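BH2851 (PDB 2GFG) has no established function but, as a CYTH-family antiparallel barrel protein, is a putative adenylate cyclase or perhaps a phosphohydrolase. Local coordinates at residues Y40-T43 / D44-L48; S84-E87 / A88-L92; S99-V102 / M103-L106. All blocks are in the same frame, centred on the assembly; numbering follows the deposited sequence.

Contact 1: residues Y40-T43 / D44-L48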
loop_
_atom_site.group_PDB
_atom_site.type_symbol
_atom_site.label_atom_id
_atom_site.label_comp_id
_atom_site.label_asym_id
_atom_site.label_seq_id
_atom_site.Cartn_x
_atom_site.Cartn_y
_atom_site.Cartn_z
ATOM N N TYR A 40 4.307 -7.094 -6.360
ATOM C CA TYR A 40 5.168 -7.270 -5.177
ATOM C C TYR A 40 6.436 -8.030 -5.475
ATOM O O TYR A 40 6.437 -8.972 -6.256
ATOM C CB TYR A 40 4.397 -7.967 -4.066
ATOM C CG TYR A 40 3.153 -7.226 -3.655
ATOM C CD1 TYR A 40 3.211 -5.868 -3.297
ATOM C CD2 TYR A 40 1.919 -7.871 -3.594
ATOM C CE1 TYR A 40 2.069 -5.170 -2.922
ATOM C CE2 TYR A 40 0.762 -7.182 -3.207
ATOM C CZ TYR A 40 0.845 -5.826 -2.877
ATOM O OH TYR A 40 -0.284 -5.131 -2.506
ATOM N N PHE A 41 7.528 -7.604 -4.834
ATOM C CA PHE A 41 8.822 -8.239 -4.982
ATOM C C PHE A 41 9.338 -8.707 -3.633
ATOM O O PHE A 41 9.173 -8.023 -2.619
ATOM C CB PHE A 41 9.812 -7.277 -5.615
ATOM C CG PHE A 41 9.459 -6.892 -7.009
ATOM C CD1 PHE A 41 10.016 -7.567 -8.095
ATOM C CD2 PHE A 41 8.520 -5.896 -7.252
ATOM C CE1 PHE A 41 9.674 -7.220 -9.405
ATOM C CE2 PHE A 41 8.174 -5.548 -8.557
ATOM C CZ PHE A 41 8.756 -6.224 -9.635
ATOM N N GLU A 42 9.967 -9.872 -3.628
ATOM C CA GLU A 42 10.475 -10.463 -2.414
ATOM C C GLU A 42 11.422 -11.613 -2.762
ATOM O O GLU A 42 11.368 -12.155 -3.874
ATOM C CB GLU A 42 9.285 -10.964 -1.541
ATOM C CG GLU A 42 9.650 -11.589 -0.194
ATOM C CD GLU A 42 10.428 -10.653 0.727
ATOM O OE1 GLU A 42 11.634 -10.441 0.479
ATOM O OE2 GLU A 42 9.867 -10.243 1.772
ATOM N N THR A 43 12.340 -11.919 -1.844
ATOM C CA THR A 43 13.234 -13.079 -1.980
ATOM C C THR A 43 12.509 -14.358 -1.569
ATOM O O THR A 43 11.464 -14.303 -0.936
ATOM C CB THR A 43 14.522 -12.918 -1.102
ATOM O OG1 THR A 43 14.163 -12.840 0.282
ATOM C CG2 THR A 43 15.290 -11.657 -1.494
ATOM N N ASP A 44 13.079 -15.508 -1.921
ATOM C CA ASP A 44 12.479 -16.821 -1.568
ATOM C C ASP A 44 12.293 -16.980 -0.051
ATOM O O ASP A 44 11.232 -17.407 0.411
ATOM C CB ASP A 44 13.338 -17.977 -2.113
ATOM C CG ASP A 44 13.189 -18.168 -3.634
ATOM O OD1 ASP A 44 12.564 -17.307 -4.304
ATOM O OD2 ASP A 44 13.699 -19.186 -4.152
ATOM N N ASP A 45 13.310 -16.577 0.712
ATOM C CA ASP A 45 13.270 -16.665 2.189
ATOM C C ASP A 45 12.554 -15.456 2.859
ATOM O O ASP A 45 12.536 -15.350 4.082
ATOM C CB ASP A 45 14.678 -16.785 2.743
ATOM C CG ASP A 45 15.463 -15.520 2.590
ATOM O OD1 ASP A 45 15.643 -15.074 1.435
ATOM O OD2 ASP A 45 15.875 -14.950 3.625
ATOM N N PHE A 46 12.030 -14.534 2.042
ATOM C CA PHE A 46 11.256 -13.377 2.528
ATOM C C PHE A 46 12.106 -12.393 3.386
ATOM O O PHE A 46 11.733 -12.057 4.518
ATOM C CB PHE A 46 9.991 -13.839 3.299
ATOM C CG PHE A 46 9.081 -14.747 2.497
ATOM C CD1 PHE A 46 8.074 -14.209 1.682
ATOM C CD2 PHE A 46 9.220 -16.140 2.563
ATOM C CE1 PHE A 46 7.228 -15.045 0.932
ATOM C CE2 PHE A 46 8.371 -16.990 1.817
ATOM C CZ PHE A 46 7.377 -16.441 1.006
ATOM N N GLN A 47 13.211 -11.904 2.808
ATOM C CA GLN A 47 14.140 -10.987 3.533
ATOM C C GLN A 47 13.523 -9.616 3.848
ATOM O O GLN A 47 13.750 -9.068 4.934
ATOM C CB GLN A 47 15.457 -10.811 2.761
ATOM C CG GLN A 47 16.354 -12.043 2.816
ATOM C CD GLN A 47 17.759 -11.811 2.258
ATOM O OE1 GLN A 47 18.267 -12.619 1.473
ATOM N NE2 GLN A 47 18.408 -10.721 2.693
ATOM N N LEU A 48 12.743 -9.069 2.910
ATOM C CA LEU A 48 12.075 -7.775 3.138
ATOM C C LEU A 48 11.077 -7.873 4.300
ATOM O O LEU A 48 10.981 -6.958 5.122
ATOM C CB LEU A 48 11.367 -7.280 1.870
ATOM C CG LEU A 48 12.260 -6.781 0.730
ATOM C CD1 LEU A 48 11.473 -6.728 -0.595
ATOM C CD2 LEU A 48 12.842 -5.421 1.058
#
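Glu-42 and Thr-43 reach across a type I beta turn, running from Thr-43 to Phe-46, to hold the first turn of helix 47-50 with their side chains. The turn leads from strand 34-42 of the antiparallel barrel straight into that helix. The Glu-42 side chain starts with CG anti to the backbone N (chi1 -179°) and then bends, so that its carboxylate faces the amino end of the helix. OE1 takes two donors on different lone pairs: Leu-48 N at 3.0 Å on the syn side, and its own neighbour Thr-43 N at 2.8 Å on the anti side. OE2 is bonded by Lys-49 N, and the two oxygens together fix the rotation of this buried group. The positive end of the helix dipole would probably stabilise its negative charge.

At Phe-46, the N-cap residue, the CB bond leads away from the strand end, yet the ring stays near it, with Thr-43 O over one face. Its chain crosses that of Glu-42 at about a right angle, with carboxylate and ring planes 76° apart and Glu-42 CG 3.6 Å from Phe-46 CD1. The Leu-48 chain instead slides past Glu-42 in the opposite direction and brings CD1 to 3.3 Å from Phe-41 O, back on the strand. An alanine in place of Glu-42 would probably leave the amides of Thr-43, Leu-48 and Lys-49 without this acceptor, the strand end then relying on the Thr-43 bonds to hold the helix start.

The turn itself is closed by Phe-46 N, bonded to Thr-43 O at 3.0 Å. Thr-43 OG1 is gripped from two directions: it accepts a nearly straight bond from Gln-47 N at 2.9 Å, and it donates to Asp-45 OD1, also at 2.9 Å, which it meets from above the carboxylate plane.

Contact 2: residues S84-E87 / A88-L92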
loop_
_atom_site.group_PDB
_atom_site.type_symbol
_atom_site.label_atom_id
_atom_site.label_comp_id
_atom_site.label_asym_id
_atom_site.label_seq_id
_atom_site.Cartn_x
_atom_site.Cartn_y
_atom_site.Cartn_z
ATOM N N SER A 84 9.762 4.020 -16.163
ATOM C CA SER A 84 9.126 3.890 -17.471
ATOM C C SER A 84 8.530 2.501 -17.579
ATOM O O SER A 84 8.848 1.608 -16.767
ATOM C CB SER A 84 10.137 4.114 -18.601
ATOM O OG SER A 84 11.192 3.176 -18.544
ATOM N N LYS A 85 7.651 2.318 -18.560
ATOM C CA LYS A 85 7.082 0.996 -18.869
ATOM C C LYS A 85 8.209 -0.045 -19.138
ATOM O O LYS A 85 8.123 -1.181 -18.683
ATOM C CB LYS A 85 6.130 1.090 -20.078
ATOM C CG LYS A 85 5.283 -0.168 -20.322
ATOM C CD LYS A 85 4.382 -0.003 -21.540
ATOM C CE LYS A 85 3.544 -1.254 -21.795
ATOM N NZ LYS A 85 2.703 -1.127 -23.043
ATOM N N GLN A 86 9.279 0.393 -19.837
ATOM C CA GLN A 86 10.475 -0.452 -20.102
ATOM C C GLN A 86 11.101 -0.953 -18.808
ATOM O O GLN A 86 11.400 -2.144 -18.667
ATOM C CB GLN A 86 11.533 0.353 -20.895
ATOM C CG GLN A 86 12.953 -0.397 -21.093
ATOM C CD GLN A 86 14.140 0.573 -21.287
ATOM O OE1 GLN A 86 14.145 1.694 -20.753
ATOM N NE2 GLN A 86 15.166 0.121 -22.021
ATOM N N GLU A 87 11.377 -0.014 -17.898
ATOM C CA GLU A 87 12.020 -0.326 -16.621
ATOM C C GLU A 87 11.131 -1.203 -15.763
ATOM O O GLU A 87 11.597 -2.168 -15.167
ATOM C CB GLU A 87 12.378 0.966 -15.873
ATOM C CG GLU A 87 13.474 1.781 -16.561
ATOM C CD GLU A 87 13.811 3.079 -15.825
ATOM O OE1 GLU A 87 12.891 3.740 -15.308
ATOM O OE2 GLU A 87 15.004 3.451 -15.805
ATOM N N ALA A 88 9.843 -0.871 -15.723
ATOM C CA ALA A 88 8.855 -1.655 -14.981
ATOM C C ALA A 88 8.762 -3.093 -15.524
ATOM O O ALA A 88 8.766 -4.055 -14.757
ATOM C CB ALA A 88 7.480 -0.973 -15.049
ATOM N N LYS A 89 8.713 -3.218 -16.845
ATOM C CA LYS A 89 8.607 -4.529 -17.502
ATOM C C LYS A 89 9.866 -5.393 -17.275
ATOM O O LYS A 89 9.759 -6.589 -16.979
ATOM C CB LYS A 89 8.334 -4.352 -19.000
ATOM C CG LYS A 89 7.912 -5.636 -19.715
ATOM C CD LYS A 89 7.022 -5.353 -20.944
ATOM C CE LYS A 89 7.822 -4.890 -22.138
ATOM N NZ LYS A 89 8.374 -6.038 -22.916
ATOM N N LEU A 90 11.048 -4.779 -17.415
ATOM C CA LEU A 90 12.332 -5.469 -17.122
ATOM C C LEU A 90 12.378 -6.008 -15.700
ATOM O O LEU A 90 12.830 -7.122 -15.474
ATOM C CB LEU A 90 13.520 -4.530 -17.344
ATOM C CG LEU A 90 14.054 -4.471 -18.756
ATOM C CD1 LEU A 90 14.908 -3.253 -18.939
ATOM C CD2 LEU A 90 14.847 -5.764 -19.097
ATOM N N ALA A 91 11.943 -5.189 -14.745
ATOM C CA ALA A 91 11.900 -5.589 -13.331
ATOM C C ALA A 91 10.929 -6.745 -13.119
ATOM O O ALA A 91 11.272 -7.741 -12.484
ATOM C CB ALA A 91 11.508 -4.397 -12.451
ATOM N N LEU A 92 9.736 -6.626 -13.705
ATOM C CA LEU A 92 8.687 -7.642 -13.562
ATOM C C LEU A 92 9.040 -8.960 -14.232
ATOM O O LEU A 92 8.825 -10.011 -13.659
ATOM C CB LEU A 92 7.355 -7.124 -14.134
ATOM C CG LEU A 92 6.704 -5.991 -13.341
ATOM C CD1 LEU A 92 5.692 -5.208 -14.218
ATOM C CD2 LEU A 92 6.045 -6.516 -12.122
#
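With its CG anti to the backbone N (chi1 173°), Gln-86 runs out beside Leu-90, one helical turn later; the two chains point the same way, Gln-86 CG lying 4.1 Å from Leu-90 CD1. A different setting serves Glu-87: CG stands anti to the carbonyl carbon (chi1 -67°) and the rest is extended, which carries the carboxylate back to the start of helix 85-94. There Ser-84, the N-cap, and Glu-87 form a capping box. Ser-84 OG accepts from Glu-87 N, and Glu-87 OE1, approached on its anti side, accepts from Ser-84 N; both bonds are long, at 3.3 Å, yet close to straight.

Regular helical bonds follow, among them Ala-88 N to Ser-84 O at 2.9 Å and Leu-90 N to Gln-86 O at 2.9 Å. The methyl of Ala-88 lies against the first of these carbonyls, its CB 3.4 Å from Ser-84 O.

Gln-86 and Leu-90 are on the exposed side of the helix. Across from them, Ala-88 packs on Phe-64 of strand 63-71, Ala-91 on Phe-97 in the loop that follows, and Leu-92 on His-39 and Phe-41 of strand 34-42.

Contact 3: residues S99-V102 / M103-L106; sequences SGEV and MDAL
Gly-100 and Asp-104 are joined by the first main-chain bond of helix 101-108, Asp-104 N to Gly-100 O at 3.0 Å, with the donor in the carbonyl plane. The helix packs against strands 54-60, 63-71 and 76-83 of the antiparallel barrel. Gly-100 is the N-cap. Its phi of 148° and psi of -168° are open to a residue without CB, since a side chain there would press on the carbonyl oxygen of Ser-99. Two further bonds continue the helix: Ala-105 N to Glu-101 O at 3.1 Å, and Leu-106 N to Val-102 O at 3.0 Å.

The side chains divide into a barrel-facing set and a polar set. Val-102 and Leu-106, one turn apart, meet loosely, CG1 to CD1 at 4.4 Å; both rest on Leu-55 of strand 54-60, while Val-102 also packs on Phe-66 and Leu-106 on Leu-68, both of strand 63-71. Met-103, modelled as selenomethionine, sets CG anti to its backbone N (chi1 177°) and then bends twice, so that its CE curls back to 4.1 Å from Ser-99 N. Phe-97 and Ile-113 of the flanking loops touch this side chain.

On the polar side Glu-101 and Asp-104 bring like charges near each other, OE1 to OD2 at 4.1 Å, their carboxylates turned almost perpendicular. The repulsion is probably eased in part by the helix's amino end close by; Lys-4 makes a long, weak ion pair with Glu-101.

The Asp-104 carboxylate lies with its face over the Gly-100 carbonyl oxygen, which therefore sits against the carbon rather than on a line with either oxygen. One water links the N-cap amide to the same carboxylate: it accepts from Gly-100 N at 2.7 Å and donates to Asp-104 OD1 at 2.9 Å.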
loop_
_atom_site.group_PDB
_atom_site.type_symbol
_atom_site.label_atom_id
_atom_site.label_comp_id
_atom_site.label_asym_id
_atom_site.label_seq_id
_atom_site.Cartn_x
_atom_site.Cartn_y
_atom_site.Cartn_z
ATOM N N SER A 99 18.877 1.628 -11.260
ATOM C CA SER A 99 19.595 2.368 -10.234
ATOM C C SER A 99 18.774 3.576 -9.791
ATOM O O SER A 99 17.940 4.088 -10.549
ATOM C CB SER A 99 20.949 2.831 -10.764
ATOM O OG SER A 99 20.791 3.551 -11.969
ATOM N N GLY A 100 19.012 4.023 -8.566
ATOM C CA GLY A 100 18.254 5.135 -7.984
ATOM C C GLY A 100 18.109 4.989 -6.494
ATOM O O GLY A 100 18.751 4.139 -5.879
ATOM N N GLU A 101 17.240 5.806 -5.912
ATOM C CA GLU A 101 17.091 5.878 -4.438
ATOM C C GLU A 101 16.513 4.603 -3.830
ATOM O O GLU A 101 16.816 4.270 -2.690
ATOM C CB GLU A 101 16.229 7.083 -4.045
ATOM C CG GLU A 101 16.895 8.460 -4.318
ATOM C CD GLU A 101 18.014 8.820 -3.306
ATOM O OE1 GLU A 101 18.288 8.020 -2.379
ATOM O OE2 GLU A 101 18.602 9.920 -3.441
ATOM N N VAL A 102 15.668 3.903 -4.589
ATOM C CA VAL A 102 15.072 2.650 -4.119
ATOM C C VAL A 102 16.152 1.565 -4.049
ATOM O O VAL A 102 16.310 0.905 -3.028
ATOM C CB VAL A 102 13.902 2.188 -5.035
ATOM C CG1 VAL A 102 13.372 0.820 -4.598
ATOM C CG2 VAL A 102 12.781 3.216 -5.020
HETATM N N MSE A 103 16.898 1.417 -5.150
HETATM C CA MSE A 103 18.043 0.494 -5.223
HETATM C C MSE A 103 19.039 0.773 -4.088
HETATM O O MSE A 103 19.493 -0.157 -3.406
HETATM C CB MSE A 103 18.735 0.642 -6.598
HETATM C CG MSE A 103 19.998 -0.197 -6.805
HETATM SE SE MSE A 103 19.637 -2.008 -7.252
HETATM C CE MSE A 103 18.946 -1.761 -9.005
ATOM N N ASP A 104 19.343 2.059 -3.872
ATOM C CA ASP A 104 20.284 2.483 -2.812
ATOM C C ASP A 104 19.820 2.039 -1.424
ATOM O O ASP A 104 20.599 1.501 -0.654
ATOM C CB ASP A 104 20.458 4.005 -2.823
ATOM C CG ASP A 104 21.208 4.511 -4.057
ATOM O OD1 ASP A 104 21.870 3.693 -4.763
ATOM O OD2 ASP A 104 21.141 5.734 -4.315
ATOM N N ALA A 105 18.544 2.280 -1.120
ATOM C CA ALA A 105 17.962 1.906 0.181
ATOM C C ALA A 105 17.915 0.379 0.381
ATOM O O ALA A 105 18.040 -0.101 1.505
ATOM C CB ALA A 105 16.582 2.492 0.327
ATOM N N LEU A 106 17.702 -0.371 -0.713
ATOM C CA LEU A 106 17.724 -1.844 -0.656
ATOM C C LEU A 106 19.120 -2.347 -0.322
ATOM O O LEU A 106 19.286 -3.213 0.545
ATOM C CB LEU A 106 17.252 -2.462 -1.990
ATOM C CG LEU A 106 15.774 -2.334 -2.353
ATOM C CD1 LEU A 106 15.533 -2.909 -3.730
ATOM C CD2 LEU A 106 14.886 -3.020 -1.331
HETATM O O HOH W 1 21.273 2.920 -7.543
#

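Contact 1 touches both of the others, although its centre is about 19 Å from that of contact 2 and about 16 Å from that of contact 3. Phe-41 CZ of strand 34-42 lies 3.7 Å from Leu-92 CD2 of helix 85-94, and Leu-48 CD2 of helix 47-50 lies 4.0 Å from Leu-106 CD2 of helix 101-108. Contacts 2 and 3 have centres about 15 Å apart and nearest atoms about 6 Å apart. Phe-97, between their helices, bridges all three, edge-to-face with Phe-41 and packed on Ala-91 and Met-103. In CYTH relatives the active site lies inside the barrel; the three contacts are centred 16 to 19 Å from the chain's centre.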